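Local coordinates for protein PilX (Neisseria meningitidis, PDB 2OPE) that is a minor pilin of type IV pili, thought to modulate the adhesion and aggregation properties that these filaments give the meningococcus, at residues S10-E15 / L88-N93; Y49-K54 / Y59-H64; K100-A105 / E112-D117. One frame throughout, in Å; residues are numbered along the deposited sequence.

Interaction 1: S10-E15 / L88-N93; sequences SQLYTE and LSVWMN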
loop_
_atom_site.group_PDB
_atom_site.type_symbol
_atom_site.label_atom_id
_atom_site.label_comp_id
_atom_site.label_asym_id
_atom_site.label_seq_id
_atom_site.Cartn_x
_atom_site.Cartn_y
_atom_site.Cartn_z
ATOM N N SER A 10 -9.581 -7.029 -4.281
ATOM C CA SER A 10 -8.849 -7.232 -5.528
ATOM C C SER A 10 -8.590 -5.906 -6.228
ATOM O O SER A 10 -7.456 -5.602 -6.591
ATOM C CB SER A 10 -9.555 -8.211 -6.460
ATOM O OG SER A 10 -9.601 -9.518 -5.893
ATOM N N GLN A 11 -9.621 -5.096 -6.419
ATOM C CA GLN A 11 -9.387 -3.828 -7.107
ATOM C C GLN A 11 -8.389 -2.972 -6.341
ATOM O O GLN A 11 -7.573 -2.307 -6.945
ATOM C CB GLN A 11 -10.695 -3.066 -7.343
ATOM C CG GLN A 11 -11.774 -3.927 -7.988
ATOM C CD GLN A 11 -13.036 -3.145 -8.292
ATOM O OE1 GLN A 11 -12.982 -1.951 -8.636
ATOM N NE2 GLN A 11 -14.173 -3.804 -8.172
ATOM N N LEU A 12 -8.484 -2.957 -5.015
ATOM C CA LEU A 12 -7.506 -2.236 -4.164
ATOM C C LEU A 12 -6.106 -2.784 -4.461
ATOM O O LEU A 12 -5.127 -2.026 -4.595
ATOM C CB LEU A 12 -7.841 -2.421 -2.678
ATOM C CG LEU A 12 -6.892 -1.809 -1.653
ATOM C CD1 LEU A 12 -6.881 -0.271 -1.793
ATOM C CD2 LEU A 12 -7.234 -2.244 -0.227
ATOM N N TYR A 13 -6.004 -4.099 -4.621
ATOM C CA TYR A 13 -4.703 -4.665 -4.847
ATOM C C TYR A 13 -4.151 -4.065 -6.148
ATOM O O TYR A 13 -3.034 -3.503 -6.173
ATOM C CB TYR A 13 -4.741 -6.199 -4.876
ATOM C CG TYR A 13 -3.365 -6.740 -5.177
ATOM C CD1 TYR A 13 -2.467 -7.003 -4.153
ATOM C CD2 TYR A 13 -2.929 -6.915 -6.503
ATOM C CE1 TYR A 13 -1.196 -7.449 -4.438
ATOM C CE2 TYR A 13 -1.673 -7.335 -6.769
ATOM C CZ TYR A 13 -0.804 -7.600 -5.749
ATOM O OH TYR A 13 0.480 -8.058 -6.031
ATOM N N THR A 14 -4.962 -4.134 -7.199
ATOM C CA THR A 14 -4.626 -3.631 -8.519
ATOM C C THR A 14 -4.365 -2.118 -8.551
ATOM O O THR A 14 -3.525 -1.657 -9.304
ATOM C CB THR A 14 -5.733 -4.033 -9.530
ATOM O OG1 THR A 14 -5.784 -5.454 -9.561
ATOM C CG2 THR A 14 -5.455 -3.523 -10.967
ATOM N N GLU A 15 -5.059 -1.354 -7.721
ATOM C CA GLU A 15 -4.789 0.084 -7.660
ATOM C C GLU A 15 -3.419 0.289 -7.037
ATOM O O GLU A 15 -2.661 1.185 -7.440
ATOM C CB GLU A 15 -5.850 0.826 -6.832
ATOM C CG GLU A 15 -7.206 0.874 -7.500
ATOM C CD GLU A 15 -7.397 2.064 -8.406
ATOM O OE1 GLU A 15 -6.481 2.859 -8.574
ATOM O OE2 GLU A 15 -8.481 2.230 -8.942
ATOM N N LEU A 88 -10.899 -6.680 4.960
ATOM C CA LEU A 88 -9.868 -7.160 4.068
ATOM C C LEU A 88 -8.974 -5.990 3.728
ATOM O O LEU A 88 -9.465 -4.893 3.448
ATOM C CB LEU A 88 -10.463 -7.766 2.776
ATOM C CG LEU A 88 -11.365 -9.010 2.888
ATOM C CD1 LEU A 88 -11.829 -9.546 1.552
ATOM C CD2 LEU A 88 -10.716 -10.109 3.737
ATOM N N SER A 89 -7.669 -6.253 3.689
ATOM C CA SER A 89 -6.698 -5.209 3.430
ATOM C C SER A 89 -5.620 -5.723 2.478
ATOM O O SER A 89 -5.691 -6.859 2.009
ATOM C CB SER A 89 -6.109 -4.711 4.746
ATOM O OG SER A 89 -7.166 -4.339 5.633
ATOM N N VAL A 90 -4.638 -4.868 2.171
ATOM C CA VAL A 90 -3.524 -5.224 1.296
ATOM C C VAL A 90 -2.282 -4.505 1.822
ATOM O O VAL A 90 -2.408 -3.386 2.377
ATOM C CB VAL A 90 -3.836 -4.763 -0.142
ATOM C CG1 VAL A 90 -2.642 -4.835 -1.042
ATOM C CG2 VAL A 90 -5.008 -5.574 -0.716
ATOM N N TRP A 91 -1.097 -5.129 1.693
ATOM C CA TRP A 91 0.139 -4.343 1.747
ATOM C C TRP A 91 1.090 -4.807 0.654
ATOM O O TRP A 91 0.934 -5.903 0.107
ATOM C CB TRP A 91 0.805 -4.332 3.152
ATOM C CG TRP A 91 1.514 -5.622 3.519
ATOM C CD1 TRP A 91 0.943 -6.753 4.040
ATOM C CD2 TRP A 91 2.921 -5.918 3.356
ATOM N NE1 TRP A 91 1.909 -7.729 4.231
ATOM C CE2 TRP A 91 3.122 -7.251 3.792
ATOM C CE3 TRP A 91 4.016 -5.205 2.840
ATOM C CZ2 TRP A 91 4.385 -7.874 3.745
ATOM C CZ3 TRP A 91 5.252 -5.816 2.816
ATOM C CH2 TRP A 91 5.426 -7.140 3.258
ATOM N N MET A 92 2.078 -3.978 0.336
ATOM C CA MET A 92 3.132 -4.380 -0.605
ATOM C C MET A 92 4.462 -3.603 -0.444
ATOM O O MET A 92 4.523 -2.506 0.140
ATOM C CB MET A 92 2.604 -4.373 -2.082
ATOM C CG MET A 92 2.117 -2.985 -2.564
ATOM S SD MET A 92 1.373 -2.877 -4.208
ATOM C CE MET A 92 -0.022 -3.998 -4.164
ATOM N N ASN A 93 5.514 -4.257 -0.939
ATOM C CA ASN A 93 6.910 -3.811 -1.114
ATOM C C ASN A 93 7.072 -2.836 -2.270
ATOM O O ASN A 93 6.364 -2.992 -3.267
ATOM C CB ASN A 93 7.751 -5.068 -1.598
ATOM C CG ASN A 93 8.361 -5.749 -0.469
ATOM O OD1 ASN A 93 8.477 -5.106 0.564
ATOM N ND2 ASN A 93 8.696 -7.039 -0.569
#
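V90 divides its two methyl groups between two consecutive helix residues, L12 and Y13, and M92 adds a third contact further along the strand. The apolar packing comes first. CG2 of V90 lies 4.0 Å from CD2 of L12, the two side chains passing one another head to tail. The other methyl, CG1 of V90, stands 3.8 Å from CD1 of Y13; it reaches the ring obliquely, and the two side chains run at about a right angle. V90 is therefore wedged between an aliphatic and an aromatic neighbour.

The second kind of interaction is CH-pi. The M92 methyl CE sits over one face of the Y13 ring, 4.0 Å from its centroid and 25° off the ring normal, displaced toward the rim so that CE1 of Y13 is its nearest ring atom at 3.7 Å. The bend at the thioether (chi3 59°) turns CE out of line with the rest of the M92 chain and onto the ring. The same methyl also lies 3.7 Å from the carbonyl O of Y13. No hydrogen bond crosses this interface, and it buries 225 Å² in all.

The strand runs nearly along the helix, the axes of segments 10-15 and 89-93 being 22° apart and 8.3 Å at closest approach, as expected where the long N-terminal helix of a pilin lies on its antiparallel sheet. M16, a turn further along helix 5-28, also touches V90 and M92, F123 meets the Y13 ring edge-to-face, and strands 74-80 and 98-101 flank strand 89-93 on its two sides.

Interaction 2: Y49-K54 / Y59-H64; sequences YKMNPK and YNVSVH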
loop_
_atom_site.group_PDB
_atom_site.type_symbol
_atom_site.label_atom_id
_atom_site.label_comp_id
_atom_site.label_asym_id
_atom_site.label_seq_id
_atom_site.Cartn_x
_atom_site.Cartn_y
_atom_site.Cartn_z
ATOM N N TYR A 49 -3.204 10.551 -4.180
ATOM C CA TYR A 49 -3.536 9.861 -5.419
ATOM C C TYR A 49 -5.022 9.532 -5.359
ATOM O O TYR A 49 -5.516 9.168 -4.296
ATOM C CB TYR A 49 -2.707 8.575 -5.566
ATOM C CG TYR A 49 -3.145 7.699 -6.731
ATOM C CD1 TYR A 49 -2.833 8.042 -8.032
ATOM C CD2 TYR A 49 -3.902 6.543 -6.521
ATOM C CE1 TYR A 49 -3.257 7.276 -9.095
ATOM C CE2 TYR A 49 -4.335 5.754 -7.594
ATOM C CZ TYR A 49 -3.989 6.139 -8.874
ATOM O OH TYR A 49 -4.382 5.382 -9.943
ATOM N N LYS A 50 -5.716 9.680 -6.491
ATOM C CA LYS A 50 -7.161 9.456 -6.594
ATOM C C LYS A 50 -7.489 8.103 -7.274
ATOM O O LYS A 50 -7.508 7.993 -8.528
ATOM C CB LYS A 50 -7.806 10.594 -7.393
ATOM C CG LYS A 50 -7.627 11.992 -6.823
ATOM C CD LYS A 50 -8.037 12.007 -5.359
ATOM C CE LYS A 50 -7.852 13.392 -4.702
ATOM N NZ LYS A 50 -8.902 14.352 -5.233
ATOM N N MET A 51 -7.780 7.085 -6.462
ATOM C CA MET A 51 -8.114 5.772 -7.012
ATOM C C MET A 51 -9.488 5.799 -7.682
ATOM O O MET A 51 -10.250 6.753 -7.515
ATOM C CB MET A 51 -8.076 4.663 -5.943
ATOM C CG MET A 51 -6.721 4.395 -5.303
ATOM S SD MET A 51 -6.832 3.050 -4.042
ATOM C CE MET A 51 -7.736 3.877 -2.744
ATOM N N ASN A 52 -9.786 4.767 -8.464
ATOM C CA ASN A 52 -11.143 4.557 -8.918
ATOM C C ASN A 52 -12.089 4.928 -7.780
ATOM O O ASN A 52 -11.922 4.466 -6.654
ATOM C CB ASN A 52 -11.335 3.097 -9.330
ATOM C CG ASN A 52 -12.760 2.795 -9.756
ATOM O OD1 ASN A 52 -13.705 3.187 -9.086
ATOM N ND2 ASN A 52 -12.920 2.109 -10.888
ATOM N N PRO A 53 -13.074 5.783 -8.056
ATOM C CA PRO A 53 -13.929 6.280 -6.954
ATOM C C PRO A 53 -14.684 5.198 -6.161
ATOM O O PRO A 53 -14.836 5.327 -4.940
ATOM C CB PRO A 53 -14.877 7.303 -7.624
ATOM C CG PRO A 53 -14.741 7.076 -9.114
ATOM C CD PRO A 53 -13.431 6.337 -9.372
ATOM N N LYS A 54 -15.131 4.134 -6.827
ATOM C CA LYS A 54 -15.566 2.937 -6.099
ATOM C C LYS A 54 -14.575 2.556 -4.977
ATOM O O LYS A 54 -14.973 2.315 -3.852
ATOM C CB LYS A 54 -15.822 1.761 -7.061
ATOM C CG LYS A 54 -17.117 1.925 -7.927
ATOM C CD LYS A 54 -17.331 0.826 -9.015
ATOM C CE LYS A 54 -18.037 -0.481 -8.492
ATOM N NZ LYS A 54 -19.525 -0.729 -8.880
ATOM N N TYR A 59 -11.421 2.714 0.958
ATOM C CA TYR A 59 -10.069 2.418 1.426
ATOM C C TYR A 59 -9.185 3.641 1.537
ATOM O O TYR A 59 -9.333 4.568 0.762
ATOM C CB TYR A 59 -9.402 1.441 0.476
ATOM C CG TYR A 59 -10.115 0.149 0.440
ATOM C CD1 TYR A 59 -11.006 -0.164 -0.603
ATOM C CD2 TYR A 59 -9.927 -0.780 1.447
ATOM C CE1 TYR A 59 -11.674 -1.369 -0.646
ATOM C CE2 TYR A 59 -10.589 -1.977 1.414
ATOM C CZ TYR A 59 -11.470 -2.263 0.367
ATOM O OH TYR A 59 -12.112 -3.476 0.375
ATOM N N ASN A 60 -8.270 3.626 2.511
ATOM C CA ASN A 60 -7.124 4.560 2.535
ATOM C C ASN A 60 -5.793 3.888 2.161
ATOM O O ASN A 60 -5.499 2.788 2.592
ATOM C CB ASN A 60 -7.017 5.258 3.883
ATOM C CG ASN A 60 -8.207 6.172 4.155
ATOM O OD1 ASN A 60 -8.630 6.949 3.295
ATOM N ND2 ASN A 60 -8.784 6.038 5.321
ATOM N N VAL A 61 -5.001 4.540 1.323
ATOM C CA VAL A 61 -3.692 4.007 0.987
ATOM C C VAL A 61 -2.571 4.915 1.547
ATOM O O VAL A 61 -2.628 6.150 1.440
ATOM C CB VAL A 61 -3.591 3.746 -0.546
ATOM C CG1 VAL A 61 -2.195 3.351 -0.946
ATOM C CG2 VAL A 61 -4.577 2.654 -0.944
ATOM N N SER A 62 -1.563 4.311 2.187
ATOM C CA SER A 62 -0.468 5.118 2.753
ATOM C C SER A 62 0.850 4.411 2.475
ATOM O O SER A 62 0.824 3.215 2.205
ATOM C CB SER A 62 -0.687 5.331 4.248
ATOM O OG SER A 62 -0.941 4.075 4.878
ATOM N N VAL A 63 1.973 5.145 2.545
ATOM C CA VAL A 63 3.342 4.638 2.249
ATOM C C VAL A 63 4.193 4.721 3.550
ATOM O O VAL A 63 4.044 5.640 4.381
ATOM C CB VAL A 63 4.016 5.439 1.043
ATOM C CG1 VAL A 63 4.134 6.937 1.387
ATOM C CG2 VAL A 63 5.348 4.926 0.673
ATOM N N HIS A 64 5.048 3.736 3.766
ATOM C CA HIS A 64 5.710 3.608 5.057
ATOM C C HIS A 64 7.174 3.281 4.866
ATOM O O HIS A 64 7.547 2.682 3.880
ATOM C CB HIS A 64 4.965 2.550 5.905
ATOM C CG HIS A 64 3.496 2.850 6.056
ATOM N ND1 HIS A 64 2.980 3.549 7.132
ATOM C CD2 HIS A 64 2.445 2.616 5.216
ATOM C CE1 HIS A 64 1.673 3.694 6.969
ATOM N NE2 HIS A 64 1.320 3.138 5.818
#
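M51 reaches V61 with the end of its thioether: CE lies 3.8 Å from CG2 of V61, and SD is 3.9 Å from the same methyl. One branch of the valine thus takes both atoms at the end of the methionine. CE extends its contacts to the start of the strand, lying 3.9 Å from the carbonyl O of Y59 and, more loosely, 4.4 Å from CB of Y59. The backbones stay well apart, the nearest CA atoms, those of M51 and Y59, being 9.3 Å from each other, so the M51 side chain spans the gap. It leaves its backbone with CG beside the N (chi1 -63°) and folds at chi3 (-71°), which turns CE aside from the line of the chain.

The next shell holds the loop by polar bonds. N52 is the N-cap of the short helix 53-56: its OD1 accepts from the backbone N of K54 at 2.8 Å, a weak bond with an N-H...O angle of only 123°. The backbone N of N52 in turn probably donates to the carboxylate of E15 on helix 5-28, which would tie the residue following M51 to that helix. On the strand side, L12 and Y8 pack against Y59, V46 of helix 35-48 touches V61, and backbone bonds join N60 and S62 to strand 74-80.

Across the contact itself no hydrogen bond forms, and only 113 Å² is buried. The contact is van der Waals in kind, the thioether end against a valine methyl and against O and CB of Y59, an attraction with little directional demand; directional bonds lie around it, at N52 and along the strand pairing with 74-80.

Interaction 3: K100-A105 / E112-D117; sequences KCRDAA and ETLSSD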
loop_
_atom_site.group_PDB
_atom_site.type_symbol
_atom_site.label_atom_id
_atom_site.label_comp_id
_atom_site.label_asym_id
_atom_site.label_seq_id
_atom_site.Cartn_x
_atom_site.Cartn_y
_atom_site.Cartn_z
ATOM N N LYS A 100 -2.501 -10.119 0.264
ATOM C CA LYS A 100 -3.914 -9.926 0.612
ATOM C C LYS A 100 -4.084 -10.276 2.086
ATOM O O LYS A 100 -3.716 -11.374 2.514
ATOM C CB LYS A 100 -4.811 -10.804 -0.246
ATOM C CG LYS A 100 -5.044 -10.328 -1.768
ATOM C CD LYS A 100 -6.320 -11.002 -2.277
ATOM C CE LYS A 100 -6.573 -10.939 -3.807
ATOM N NZ LYS A 100 -5.863 -9.766 -4.293
ATOM N N CYS A 101 -4.639 -9.357 2.864
ATOM C CA CYS A 101 -4.709 -9.538 4.320
ATOM C C CYS A 101 -6.118 -9.626 4.787
ATOM O O CYS A 101 -7.015 -9.021 4.179
ATOM C CB CYS A 101 -4.037 -8.396 5.057
ATOM S SG CYS A 101 -2.404 -8.152 4.517
ATOM N N ARG A 102 -6.299 -10.387 5.874
ATOM C CA ARG A 102 -7.638 -10.689 6.392
ATOM C C ARG A 102 -8.141 -9.575 7.288
ATOM O O ARG A 102 -9.338 -9.490 7.516
ATOM C CB ARG A 102 -7.701 -12.050 7.090
ATOM C CG ARG A 102 -7.518 -13.279 6.147
ATOM C CD ARG A 102 -8.686 -13.520 5.160
ATOM N NE ARG A 102 -9.944 -13.799 5.866
ATOM C CZ ARG A 102 -11.138 -13.993 5.293
ATOM N NH1 ARG A 102 -11.299 -13.949 3.973
ATOM N NH2 ARG A 102 -12.192 -14.232 6.055
ATOM N N ASP A 103 -7.241 -8.683 7.717
ATOM C CA ASP A 103 -7.585 -7.542 8.607
ATOM C C ASP A 103 -6.540 -6.456 8.482
ATOM O O ASP A 103 -5.375 -6.762 8.204
ATOM C CB ASP A 103 -7.603 -7.982 10.052
ATOM C CG ASP A 103 -6.363 -8.773 10.424
ATOM O OD1 ASP A 103 -6.368 -9.994 10.197
ATOM O OD2 ASP A 103 -5.362 -8.190 10.908
ATOM N N ALA A 104 -6.952 -5.206 8.731
ATOM C CA ALA A 104 -6.082 -4.017 8.730
ATOM C C ALA A 104 -4.833 -4.090 9.608
ATOM O O ALA A 104 -3.784 -3.620 9.198
ATOM C CB ALA A 104 -6.901 -2.734 9.086
ATOM N N ALA A 105 -4.940 -4.674 10.803
ATOM C CA ALA A 105 -3.797 -4.824 11.660
ATOM C C ALA A 105 -2.694 -5.591 10.953
ATOM O O ALA A 105 -1.544 -5.146 10.970
ATOM C CB ALA A 105 -4.173 -5.527 12.955
ATOM N N GLU A 112 3.187 -11.833 6.405
ATOM C CA GLU A 112 3.511 -12.528 5.170
ATOM C C GLU A 112 2.784 -13.866 5.109
ATOM O O GLU A 112 2.725 -14.469 4.071
ATOM C CB GLU A 112 5.027 -12.748 5.077
ATOM C CG GLU A 112 5.839 -11.431 4.924
ATOM C CD GLU A 112 7.344 -11.618 5.169
ATOM O OE1 GLU A 112 7.724 -12.521 5.909
ATOM O OE2 GLU A 112 8.164 -10.899 4.585
ATOM N N THR A 113 2.244 -14.349 6.227
ATOM C CA THR A 113 1.521 -15.633 6.225
ATOM C C THR A 113 0.244 -15.482 7.040
ATOM O O THR A 113 0.073 -14.489 7.724
ATOM C CB THR A 113 2.333 -16.768 6.893
ATOM O OG1 THR A 113 2.532 -16.441 8.258
ATOM C CG2 THR A 113 3.707 -17.032 6.219
ATOM N N LEU A 114 -0.624 -16.481 6.975
ATOM C CA LEU A 114 -1.881 -16.575 7.718
ATOM C C LEU A 114 -1.764 -17.486 8.906
ATOM O O LEU A 114 -0.974 -18.440 8.900
ATOM C CB LEU A 114 -2.961 -17.237 6.868
ATOM C CG LEU A 114 -3.466 -16.497 5.644
ATOM C CD1 LEU A 114 -4.242 -17.500 4.803
ATOM C CD2 LEU A 114 -4.312 -15.249 6.032
ATOM N N SER A 115 -2.625 -17.253 9.888
ATOM C CA SER A 115 -2.628 -18.071 11.071
ATOM C C SER A 115 -4.003 -17.956 11.646
ATOM O O SER A 115 -4.458 -16.856 11.987
ATOM C CB SER A 115 -1.620 -17.526 12.052
ATOM O OG SER A 115 -1.503 -18.363 13.161
ATOM N N SER A 116 -4.665 -19.102 11.758
ATOM C CA SER A 116 -6.089 -19.114 11.958
ATOM C C SER A 116 -6.621 -18.181 10.879
ATOM O O SER A 116 -6.253 -18.352 9.696
ATOM C CB SER A 116 -6.427 -18.710 13.386
ATOM O OG SER A 116 -5.854 -19.681 14.280
ATOM N N ASP A 117 -7.426 -17.190 11.230
ATOM C CA ASP A 117 -7.926 -16.300 10.177
ATOM C C ASP A 117 -7.391 -14.870 10.296
ATOM O O ASP A 117 -8.067 -13.916 9.960
ATOM C CB ASP A 117 -9.454 -16.396 10.069
ATOM C CG ASP A 117 -9.921 -17.770 9.468
ATOM O OD1 ASP A 117 -9.546 -18.115 8.306
ATOM O OD2 ASP A 117 -10.654 -18.514 10.158
#
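The D-region of a type IV pilin, the stretch enclosed by the C-terminal disulfide, here C101-C120, holds the meeting of R102 with L114 and D117. The aliphatic base of the arginine does the touching. CB of R102 lies 3.4 Å from the carbonyl O of D117, and CG is 3.9 Å from that oxygen. On the L114 side, CD2 comes to 3.8 Å from CG of R102, the leucine bringing one methyl branch against the arginine chain. These are van der Waals contacts, and no hydrogen bond links the two segments.

Two successive turns, chi2 -69° and chi3 -62°, bend the arginine chain twice. Its charge and that of D117 remain apart: NE of R102 is 5.0 Å from OD1 of D117, too far for a salt bridge, though opposite charges at this separation may still attract. D103 makes a looser approach, its OD1 4.3 Å from the D117 carbonyl O. D103 is the N-cap of helix 104-109, its side chain capping a backbone N in the first turn, and OD2 also hydrogen-bonds OG of S106.

The contact buries 154 Å², and R102, L114 and D117 are all exposed, which makes it a surface feature, its centre about 15 Å from the centre of the chain. Strand 98-101 ends just before R102 and helix 104-109 begins just after D103, while the short strand 114-115 brings L114 against R102. Backbone bonds pair R102 with G119 and K100 with E121, the latter in strand 120-122, the last strand of the sheet.

Overall arrangement
All three contacts are built around one antiparallel sheet. Interactions 1 and 2, their centres 10 Å apart, meet where helix 5-28 touches both segments of interaction 2: OE2 of E15 lies 2.9 Å from N of N52, and CD2 of L12 packs 3.5 Å from CD2 of Y59. Interaction 2 is nested in the chain loop that interaction 1 closes. Interaction 3, centred 13 Å from interaction 1, joins it through adjacent strands, where O of S89 and N of C101 are 2.8 Å apart. Interactions 2 and 3 do not touch; their centres are about 20 Å apart and their nearest atoms about 8 Å. Interaction 1 thus touches both of the others.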